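Local coordinates for thiosulfate reductase (Thermus thermophilus, PDB 2VPZ), which binds two molybdopterin guanine dinucleotides, a molybdenum atom and a [4Fe-4S] cluster, and probably reduces sulfur compounds such as polysulfide or thiosulfate, at residues Ile195-Ala200 and Leu219-Leu224; Ile521-Gly526 and Pro536-Glu541; Met706-Gly711 and Pro750-Leu755. One frame throughout, in Å; residues are numbered along the deposited sequence.

Interaction 1: residues Ile195-Ala200 and Leu219-Leu224; sequences IDWENA and LQDFAL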
loop_
_atom_site.group_PDB
_atom_site.type_symbol
_atom_site.label_atom_id
_atom_site.label_comp_id
_atom_site.label_asym_id
_atom_site.label_seq_id
_atom_site.Cartn_x
_atom_site.Cartn_y
_atom_site.Cartn_z
ATOM N N ILE A 195 17.953 -28.788 15.568
ATOM C CA ILE A 195 18.370 -27.510 14.972
ATOM C C ILE A 195 18.093 -26.348 15.936
ATOM O O ILE A 195 17.001 -26.226 16.495
ATOM C CB ILE A 195 17.618 -27.214 13.612
ATOM C CG1 ILE A 195 17.877 -28.355 12.624
ATOM C CG2 ILE A 195 18.051 -25.850 13.018
ATOM C CD1 ILE A 195 17.025 -29.617 12.859
ATOM N N ASP A 196 19.120 -25.521 16.135
ATOM C CA ASP A 196 19.067 -24.350 17.016
ATOM C C ASP A 196 18.558 -23.212 16.120
ATOM O O ASP A 196 19.313 -22.313 15.745
ATOM C CB ASP A 196 20.475 -24.049 17.523
ATOM C CG ASP A 196 20.504 -22.951 18.568
ATOM O OD1 ASP A 196 21.458 -22.140 18.551
ATOM O OD2 ASP A 196 19.574 -22.923 19.401
ATOM N N TRP A 197 17.278 -23.252 15.771
ATOM C CA TRP A 197 16.688 -22.249 14.885
ATOM C C TRP A 197 16.763 -20.799 15.350
ATOM O O TRP A 197 16.941 -19.871 14.552
ATOM C CB TRP A 197 15.207 -22.541 14.605
ATOM C CG TRP A 197 14.873 -23.862 13.979
ATOM C CD1 TRP A 197 14.537 -25.034 14.619
ATOM C CD2 TRP A 197 14.737 -24.130 12.572
ATOM N NE1 TRP A 197 14.212 -25.996 13.692
ATOM C CE2 TRP A 197 14.320 -25.472 12.432
ATOM C CE3 TRP A 197 14.924 -23.357 11.414
ATOM C CZ2 TRP A 197 14.089 -26.066 11.173
ATOM C CZ3 TRP A 197 14.701 -23.935 10.156
ATOM C CH2 TRP A 197 14.286 -25.286 10.052
ATOM N N GLU A 198 16.611 -20.599 16.649
ATOM C CA GLU A 198 16.585 -19.270 17.239
ATOM C C GLU A 198 17.874 -18.450 17.123
ATOM O O GLU A 198 17.841 -17.217 17.176
ATOM C CB GLU A 198 16.107 -19.383 18.678
ATOM C CG GLU A 198 17.006 -20.261 19.510
ATOM C CD GLU A 198 16.761 -20.091 20.999
ATOM O OE1 GLU A 198 17.729 -20.186 21.775
ATOM O OE2 GLU A 198 15.585 -19.852 21.350
ATOM N N ASN A 199 19.017 -19.117 16.980
ATOM C CA ASN A 199 20.292 -18.420 16.796
ATOM C C ASN A 199 20.788 -18.483 15.335
ATOM O O ASN A 199 21.777 -17.839 14.989
ATOM C CB ASN A 199 21.386 -18.934 17.747
ATOM C CG ASN A 199 21.076 -18.679 19.213
ATOM O OD1 ASN A 199 20.736 -17.557 19.599
ATOM N ND2 ASN A 199 21.184 -19.723 20.041
ATOM N N ALA A 200 20.108 -19.255 14.482
ATOM C CA ALA A 200 20.478 -19.374 13.053
ATOM C C ALA A 200 20.373 -18.003 12.318
ATOM O O ALA A 200 19.465 -17.207 12.587
ATOM C CB ALA A 200 19.637 -20.452 12.364
ATOM N N LEU A 219 7.372 -25.210 12.966
ATOM C CA LEU A 219 6.665 -24.112 12.272
ATOM C C LEU A 219 6.952 -22.850 13.147
ATOM O O LEU A 219 7.419 -21.815 12.660
ATOM C CB LEU A 219 5.151 -24.366 12.177
ATOM C CG LEU A 219 4.332 -23.456 11.250
ATOM C CD1 LEU A 219 5.121 -23.176 9.956
ATOM C CD2 LEU A 219 2.945 -24.109 10.939
ATOM N N GLN A 220 6.674 -22.977 14.439
ATOM C CA GLN A 220 6.948 -21.931 15.407
ATOM C C GLN A 220 8.395 -21.414 15.268
ATOM O O GLN A 220 8.605 -20.227 15.069
ATOM C CB GLN A 220 6.749 -22.431 16.839
ATOM C CG GLN A 220 5.328 -22.740 17.199
ATOM C CD GLN A 220 5.190 -23.247 18.598
ATOM O OE1 GLN A 220 4.341 -24.093 18.906
ATOM N NE2 GLN A 220 6.056 -22.734 19.478
ATOM N N ASP A 221 9.382 -22.304 15.355
ATOM C CA ASP A 221 10.803 -21.927 15.273
ATOM C C ASP A 221 11.227 -21.225 13.960
ATOM O O ASP A 221 11.969 -20.209 13.950
ATOM C CB ASP A 221 11.737 -23.156 15.511
ATOM C CG ASP A 221 11.610 -23.749 16.932
ATOM O OD1 ASP A 221 11.160 -23.019 17.845
ATOM O OD2 ASP A 221 11.993 -24.929 17.116
ATOM N N PHE A 222 10.773 -21.778 12.835
ATOM C CA PHE A 222 11.025 -21.226 11.494
ATOM C C PHE A 222 10.460 -19.787 11.441
ATOM O O PHE A 222 11.136 -18.861 10.963
ATOM C CB PHE A 222 10.345 -22.120 10.427
ATOM C CG PHE A 222 10.533 -21.637 8.970
ATOM C CD1 PHE A 222 11.801 -21.598 8.366
ATOM C CD2 PHE A 222 9.422 -21.264 8.203
ATOM C CE1 PHE A 222 11.958 -21.209 7.015
ATOM C CE2 PHE A 222 9.552 -20.858 6.861
ATOM C CZ PHE A 222 10.826 -20.834 6.259
ATOM N N ALA A 223 9.230 -19.607 11.928
ATOM C CA ALA A 223 8.578 -18.298 11.964
ATOM C C ALA A 223 9.351 -17.294 12.854
ATOM O O ALA A 223 9.449 -16.109 12.528
ATOM C CB ALA A 223 7.112 -18.424 12.445
ATOM N N LEU A 224 9.912 -17.764 13.962
ATOM C CA LEU A 224 10.696 -16.916 14.865
ATOM C C LEU A 224 12.034 -16.516 14.221
ATOM O O LEU A 224 12.503 -15.376 14.389
ATOM C CB LEU A 224 10.912 -17.596 16.234
ATOM C CG LEU A 224 9.606 -17.602 17.062
ATOM C CD1 LEU A 224 9.751 -18.506 18.301
ATOM C CD2 LEU A 224 9.233 -16.147 17.439
#
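Trp197 lies against Asp221 and Phe222 where the loop before strand 202-206 meets helix 216-227, the helix of a beta-alpha-beta crossover that returns to strand 231-235 in the parallel sheet. The contact is mainly apolar. The CB of Asp221 comes up obliquely to the five-membered part of the indole, 3.5 Å from Trp197 CD1, and the two side chains cross nearly at right angles. Further round the indole, Trp197 CZ3 meets the rim of the Phe222 ring at CD1, 4.1 Å away and near the phenyl plane. Phe222 reaches there with its CG anti to the backbone N (chi1 180°), and both rings also lean on Ile210. Ile195 CG2, from the same loop, sits 3.7 Å above one face of the Trp197 ring, offset toward its rim.

Asp221 OD2 also comes to 3.6 Å from Trp197 CD1, the carboxylate and ring planes 39° apart, while OD1 makes a salt bridge to Arg75. Another protein of the assembly packs on Leu219 and Leu224 of the helix. Within the loop, Asp196 centres an inverse gamma turn, and Asn199 ND2 donates to the syn lone pair of Asp196 OD1 at 2.9 Å, the acceptor lying close to the amide plane.

Interaction 2: residues Ile521-Gly526 and Pro536-Glu541; sequences IARELG and PWKTIE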
loop_
_atom_site.group_PDB
_atom_site.type_symbol
_atom_site.label_atom_id
_atom_site.label_comp_id
_atom_site.label_asym_id
_atom_site.label_seq_id
_atom_site.Cartn_x
_atom_site.Cartn_y
_atom_site.Cartn_z
ATOM N N ILE A 521 -4.726 -55.254 24.303
ATOM C CA ILE A 521 -4.785 -56.218 23.191
ATOM C C ILE A 521 -3.458 -57.046 23.129
ATOM O O ILE A 521 -3.499 -58.272 22.951
ATOM C CB ILE A 521 -5.075 -55.490 21.794
ATOM C CG1 ILE A 521 -6.514 -54.952 21.740
ATOM C CG2 ILE A 521 -4.817 -56.449 20.614
ATOM C CD1 ILE A 521 -6.783 -53.885 20.646
ATOM N N ALA A 522 -2.315 -56.387 23.313
ATOM C CA ALA A 522 -0.985 -57.026 23.311
ATOM C C ALA A 522 -0.845 -58.034 24.490
ATOM O O ALA A 522 -0.544 -59.225 24.283
ATOM C CB ALA A 522 0.156 -55.944 23.361
ATOM N N ARG A 523 -1.078 -57.566 25.710
ATOM C CA ARG A 523 -1.065 -58.431 26.882
ATOM C C ARG A 523 -2.016 -59.664 26.705
ATOM O O ARG A 523 -1.635 -60.790 27.004
ATOM C CB ARG A 523 -1.488 -57.642 28.127
ATOM C CG ARG A 523 -1.395 -58.394 29.422
ATOM C CD ARG A 523 -1.536 -57.455 30.592
ATOM N NE ARG A 523 -1.829 -58.143 31.852
ATOM C CZ ARG A 523 -2.878 -58.927 32.089
ATOM N NH1 ARG A 523 -3.775 -59.155 31.147
ATOM N NH2 ARG A 523 -3.031 -59.495 33.281
ATOM N N GLU A 524 -3.235 -59.438 26.210
ATOM C CA GLU A 524 -4.225 -60.508 25.968
ATOM C C GLU A 524 -3.774 -61.574 24.946
ATOM O O GLU A 524 -4.210 -62.726 25.000
ATOM C CB GLU A 524 -5.582 -59.938 25.569
ATOM C CG GLU A 524 -6.320 -59.254 26.703
ATOM C CD GLU A 524 -6.643 -60.219 27.839
ATOM O OE1 GLU A 524 -7.200 -61.300 27.535
ATOM O OE2 GLU A 524 -6.326 -59.898 29.011
ATOM N N LEU A 525 -2.947 -61.170 23.989
ATOM C CA LEU A 525 -2.409 -62.091 22.986
ATOM C C LEU A 525 -1.154 -62.757 23.601
ATOM O O LEU A 525 -0.900 -63.949 23.382
ATOM C CB LEU A 525 -2.061 -61.369 21.651
ATOM C CG LEU A 525 -3.249 -60.960 20.748
ATOM C CD1 LEU A 525 -2.867 -59.867 19.720
ATOM C CD2 LEU A 525 -3.830 -62.210 20.043
ATOM N N GLY A 526 -0.407 -61.976 24.386
ATOM C CA GLY A 526 0.802 -62.407 25.069
ATOM C C GLY A 526 0.629 -63.518 26.092
ATOM O O GLY A 526 1.504 -64.379 26.252
ATOM N N PRO A 536 3.603 -59.581 33.000
ATOM C CA PRO A 536 3.199 -59.919 34.364
ATOM C C PRO A 536 2.212 -58.934 35.018
ATOM O O PRO A 536 1.159 -59.343 35.509
ATOM C CB PRO A 536 4.524 -60.020 35.098
ATOM C CG PRO A 536 5.252 -58.848 34.546
ATOM C CD PRO A 536 4.903 -58.905 33.024
ATOM N N TRP A 537 2.569 -57.652 35.037
ATOM C CA TRP A 537 1.707 -56.566 35.590
ATOM C C TRP A 537 0.228 -56.766 35.172
ATOM O O TRP A 537 -0.031 -57.050 34.004
ATOM C CB TRP A 537 2.168 -55.161 35.115
ATOM C CG TRP A 537 2.557 -55.095 33.643
ATOM C CD1 TRP A 537 3.777 -55.394 33.109
ATOM C CD2 TRP A 537 1.719 -54.727 32.514
ATOM N NE1 TRP A 537 3.755 -55.241 31.749
ATOM C CE2 TRP A 537 2.513 -54.834 31.351
ATOM C CE3 TRP A 537 0.378 -54.316 32.375
ATOM C CZ2 TRP A 537 2.017 -54.548 30.052
ATOM C CZ3 TRP A 537 -0.129 -54.028 31.076
ATOM C CH2 TRP A 537 0.699 -54.149 29.943
ATOM N N LYS A 538 -0.730 -56.612 36.094
ATOM C CA LYS A 538 -2.177 -56.802 35.802
ATOM C C LYS A 538 -2.899 -55.587 35.238
ATOM O O LYS A 538 -4.084 -55.640 34.916
ATOM C CB LYS A 538 -2.959 -57.251 37.042
ATOM C CG LYS A 538 -3.438 -58.696 37.021
ATOM C CD LYS A 538 -2.590 -59.557 37.964
ATOM C CE LYS A 538 -1.094 -59.503 37.617
ATOM N NZ LYS A 538 -0.557 -60.851 37.228
ATOM N N THR A 539 -2.201 -54.473 35.142
ATOM C CA THR A 539 -2.850 -53.293 34.633
ATOM C C THR A 539 -1.831 -52.194 34.198
ATOM O O THR A 539 -0.702 -52.186 34.698
ATOM C CB THR A 539 -3.899 -52.799 35.730
ATOM O OG1 THR A 539 -5.224 -52.847 35.199
ATOM C CG2 THR A 539 -3.570 -51.408 36.242
ATOM N N ILE A 540 -2.180 -51.331 33.243
ATOM C CA ILE A 540 -1.263 -50.268 32.783
ATOM C C ILE A 540 -0.876 -49.236 33.883
ATOM O O ILE A 540 0.259 -48.757 33.875
ATOM C CB ILE A 540 -1.791 -49.474 31.496
ATOM C CG1 ILE A 540 -3.298 -49.509 31.428
ATOM C CG2 ILE A 540 -1.119 -49.995 30.207
ATOM C CD1 ILE A 540 -4.036 -48.501 32.290
ATOM N N GLU A 541 -1.756 -48.898 34.820
ATOM C CA GLU A 541 -1.379 -47.945 35.890
ATOM C C GLU A 541 -0.385 -48.599 36.870
ATOM O O GLU A 541 0.398 -47.917 37.539
ATOM C CB GLU A 541 -2.593 -47.329 36.657
ATOM C CG GLU A 541 -3.783 -48.225 36.935
ATOM C CD GLU A 541 -4.960 -47.959 35.982
ATOM O OE1 GLU A 541 -5.415 -46.792 35.935
ATOM O OE2 GLU A 541 -5.407 -48.905 35.287
#
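Arg523 reaches from helix 518-528 to the turn ahead of helix 540-551, and its NE donates to the carbonyl O of Trp537 at 3.0 Å. The N-H points at that oxygen at 160°, and each partner lies close to the plane of the other. Just before it in the side chain, Arg523 CD rests over the six-membered ring of Trp537, a CH-pi contact 4.1 Å from the centroid. One residue thus holds both the backbone and the side chain of the tryptophan. Its CG is anti to the backbone N (chi1 -175°) and the chain runs extended to NE, which carries the guanidinium out to the turn. There NH2 touches Lys538 CG at 3.8 Å, and Lys538 O lies over one guanidinium face.

In the next shell, Glu524 OE2 meets Arg523 NH1 at 3.4 Å in a salt bridge, probably helping to fix the rotation of the guanidinium; Glu524 OE1 pairs with Arg528. Lys538 curls back so that its NZ donates to Pro536 O at 2.9 Å, and its backbone N is bound by Glu542. Tyr374 and Tyr543 both meet the Trp537 ring edge-to-face.

Behind the arginine, Ile521, Ala522 and Leu525 seat helix 518-528 on helices 117-134 and 149-160, while Trp537 and Ile540 lean on Trp519, near the start of helix 518-528.

Interaction 3: residues Met706-Gly711 and Pro750-Leu755; sequences MRLAHG and PSLTGL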
loop_
_atom_site.group_PDB
_atom_site.type_symbol
_atom_site.label_atom_id
_atom_site.label_comp_id
_atom_site.label_asym_id
_atom_site.label_seq_id
_atom_site.Cartn_x
_atom_site.Cartn_y
_atom_site.Cartn_z
ATOM N N MET A 706 -15.789 -45.746 4.529
ATOM C CA MET A 706 -15.344 -44.408 5.034
ATOM C C MET A 706 -16.139 -43.535 3.991
ATOM O O MET A 706 -15.644 -43.196 2.917
ATOM C CB MET A 706 -13.813 -44.182 4.937
ATOM C CG MET A 706 -12.914 -44.924 5.976
ATOM S SD MET A 706 -11.113 -44.760 5.642
ATOM C CE MET A 706 -10.745 -43.110 6.274
ATOM N N ARG A 707 -17.381 -43.192 4.339
ATOM C CA ARG A 707 -18.275 -42.476 3.453
ATOM C C ARG A 707 -17.869 -41.079 2.900
ATOM O O ARG A 707 -18.235 -40.757 1.759
ATOM C CB ARG A 707 -19.730 -42.526 4.027
ATOM C CG ARG A 707 -20.285 -43.998 4.169
ATOM C CD ARG A 707 -21.834 -44.091 4.219
ATOM N NE ARG A 707 -22.488 -43.602 2.992
ATOM C CZ ARG A 707 -23.660 -42.960 2.940
ATOM N NH1 ARG A 707 -24.341 -42.712 4.051
ATOM N NH2 ARG A 707 -24.134 -42.537 1.771
ATOM N N LEU A 708 -17.123 -40.250 3.623
ATOM C CA LEU A 708 -16.653 -38.984 3.011
ATOM C C LEU A 708 -15.231 -38.950 2.437
ATOM O O LEU A 708 -14.797 -37.887 2.008
ATOM C CB LEU A 708 -16.867 -37.710 3.893
ATOM C CG LEU A 708 -17.016 -37.783 5.396
ATOM C CD1 LEU A 708 -17.012 -36.364 6.028
ATOM C CD2 LEU A 708 -18.323 -38.538 5.740
ATOM N N ALA A 709 -14.478 -40.044 2.452
ATOM C CA ALA A 709 -13.133 -40.058 1.858
ATOM C C ALA A 709 -13.151 -40.847 0.537
ATOM O O ALA A 709 -12.293 -40.654 -0.351
ATOM C CB ALA A 709 -12.062 -40.662 2.830
ATOM N N HIS A 710 -14.170 -41.701 0.428
ATOM C CA HIS A 710 -14.428 -42.555 -0.757
ATOM C C HIS A 710 -14.736 -41.831 -2.072
ATOM O O HIS A 710 -15.733 -41.112 -2.186
ATOM C CB HIS A 710 -15.584 -43.593 -0.582
ATOM C CG HIS A 710 -15.766 -44.521 -1.727
ATOM N ND1 HIS A 710 -14.848 -45.473 -2.042
ATOM C CD2 HIS A 710 -16.700 -44.584 -2.682
ATOM C CE1 HIS A 710 -15.194 -46.092 -3.148
ATOM N NE2 HIS A 710 -16.330 -45.569 -3.561
ATOM N N GLY A 711 -13.849 -42.054 -3.056
ATOM C CA GLY A 711 -13.917 -41.501 -4.406
ATOM C C GLY A 711 -13.366 -40.110 -4.716
ATOM O O GLY A 711 -13.596 -39.557 -5.809
ATOM N N PRO A 750 -21.235 -37.552 -3.652
ATOM C CA PRO A 750 -22.271 -37.097 -2.728
ATOM C C PRO A 750 -21.932 -35.716 -2.128
ATOM O O PRO A 750 -20.811 -35.196 -2.279
ATOM C CB PRO A 750 -22.329 -38.185 -1.653
ATOM C CG PRO A 750 -21.513 -39.363 -2.221
ATOM C CD PRO A 750 -20.498 -38.697 -3.112
ATOM N N SER A 751 -22.900 -35.116 -1.453
ATOM C CA SER A 751 -22.664 -33.836 -0.815
ATOM C C SER A 751 -21.913 -34.085 0.505
ATOM O O SER A 751 -22.361 -34.893 1.325
ATOM C CB SER A 751 -23.987 -33.116 -0.546
ATOM O OG SER A 751 -23.860 -32.209 0.525
ATOM N N LEU A 752 -20.771 -33.424 0.691
ATOM C CA LEU A 752 -19.969 -33.539 1.916
ATOM C C LEU A 752 -20.667 -32.997 3.167
ATOM O O LEU A 752 -20.482 -33.548 4.257
ATOM C CB LEU A 752 -18.624 -32.822 1.796
ATOM C CG LEU A 752 -17.392 -33.641 1.457
ATOM C CD1 LEU A 752 -16.194 -32.695 1.366
ATOM C CD2 LEU A 752 -17.154 -34.723 2.519
ATOM N N THR A 753 -21.422 -31.909 3.030
ATOM C CA THR A 753 -22.163 -31.306 4.158
ATOM C C THR A 753 -23.264 -32.290 4.624
ATOM O O THR A 753 -23.454 -32.499 5.830
ATOM C CB THR A 753 -22.777 -29.896 3.781
ATOM O OG1 THR A 753 -21.736 -28.973 3.486
ATOM C CG2 THR A 753 -23.629 -29.323 4.922
ATOM N N GLY A 754 -23.964 -32.904 3.669
ATOM C CA GLY A 754 -24.980 -33.898 3.972
ATOM C C GLY A 754 -24.390 -35.002 4.844
ATOM O O GLY A 754 -24.891 -35.273 5.938
ATOM N N LEU A 755 -23.321 -35.642 4.374
ATOM C CA LEU A 755 -22.598 -36.678 5.136
ATOM C C LEU A 755 -22.046 -36.128 6.490
ATOM O O LEU A 755 -22.272 -36.728 7.545
ATOM C CB LEU A 755 -21.440 -37.262 4.307
ATOM C CG LEU A 755 -21.838 -38.101 3.089
ATOM C CD1 LEU A 755 -20.634 -38.320 2.142
ATOM C CD2 LEU A 755 -22.420 -39.435 3.575
#
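The guanidinium of Arg707 has Leu755 CD2 over the centre of one face, 3.7 Å above the plane. A bend at chi3 (62°) folds the arginine back over the leucine, and the two side chains cross at about a right angle. The other methyl, Leu755 CD1, lies 3.4 Å from the carbonyl O of Arg707, so the leucine fork straddles backbone and side chain of one residue.

Beside it the contact is wholly aliphatic. Leu708 CD2 packs on Leu755 CB at 3.7 Å, the two side chains sliding past each other in opposite directions. Leu752 comes in across Leu708, its CD2 modelled 3.3 Å from Leu708 CB, a distance short for two carbons and therefore doubtful in detail.

Asn636 OD1 accepts from Leu708 N. On the other side Ser751 is the N-cap of helix 752-756: its OG accepts from Gly754 N at 3.2 Å. The arrangement is a short capped helix near the C-terminus, following strand 738-744, laid against a loop of the molybdopterin dinucleotide binding domain, whose family belongs to the double-psi beta-barrel group.

The three contacts are separate: nearest atoms are about 29 Å apart between interactions 1 and 2, 23 Å between 1 and 3, and 18 Å between 2 and 3, and they share no helix or strand. Interaction 1 is the buried one, an aromatic contact between loop and helix beside a parallel sheet, with a bound molybdopterin guanine dinucleotide about 10 Å from the Trp197 side chain and the iron-sulfur cluster about 12 Å from that of Asp221. Interactions 2 and 3 are only partly buried and lie away from the cofactor sites. Each uses an arginine, but differently: in 521-526 with 536-541 it gives a directed hydrogen bond to a backbone carbonyl, whereas in 706-711 with 750-755 it merely covers a leucine.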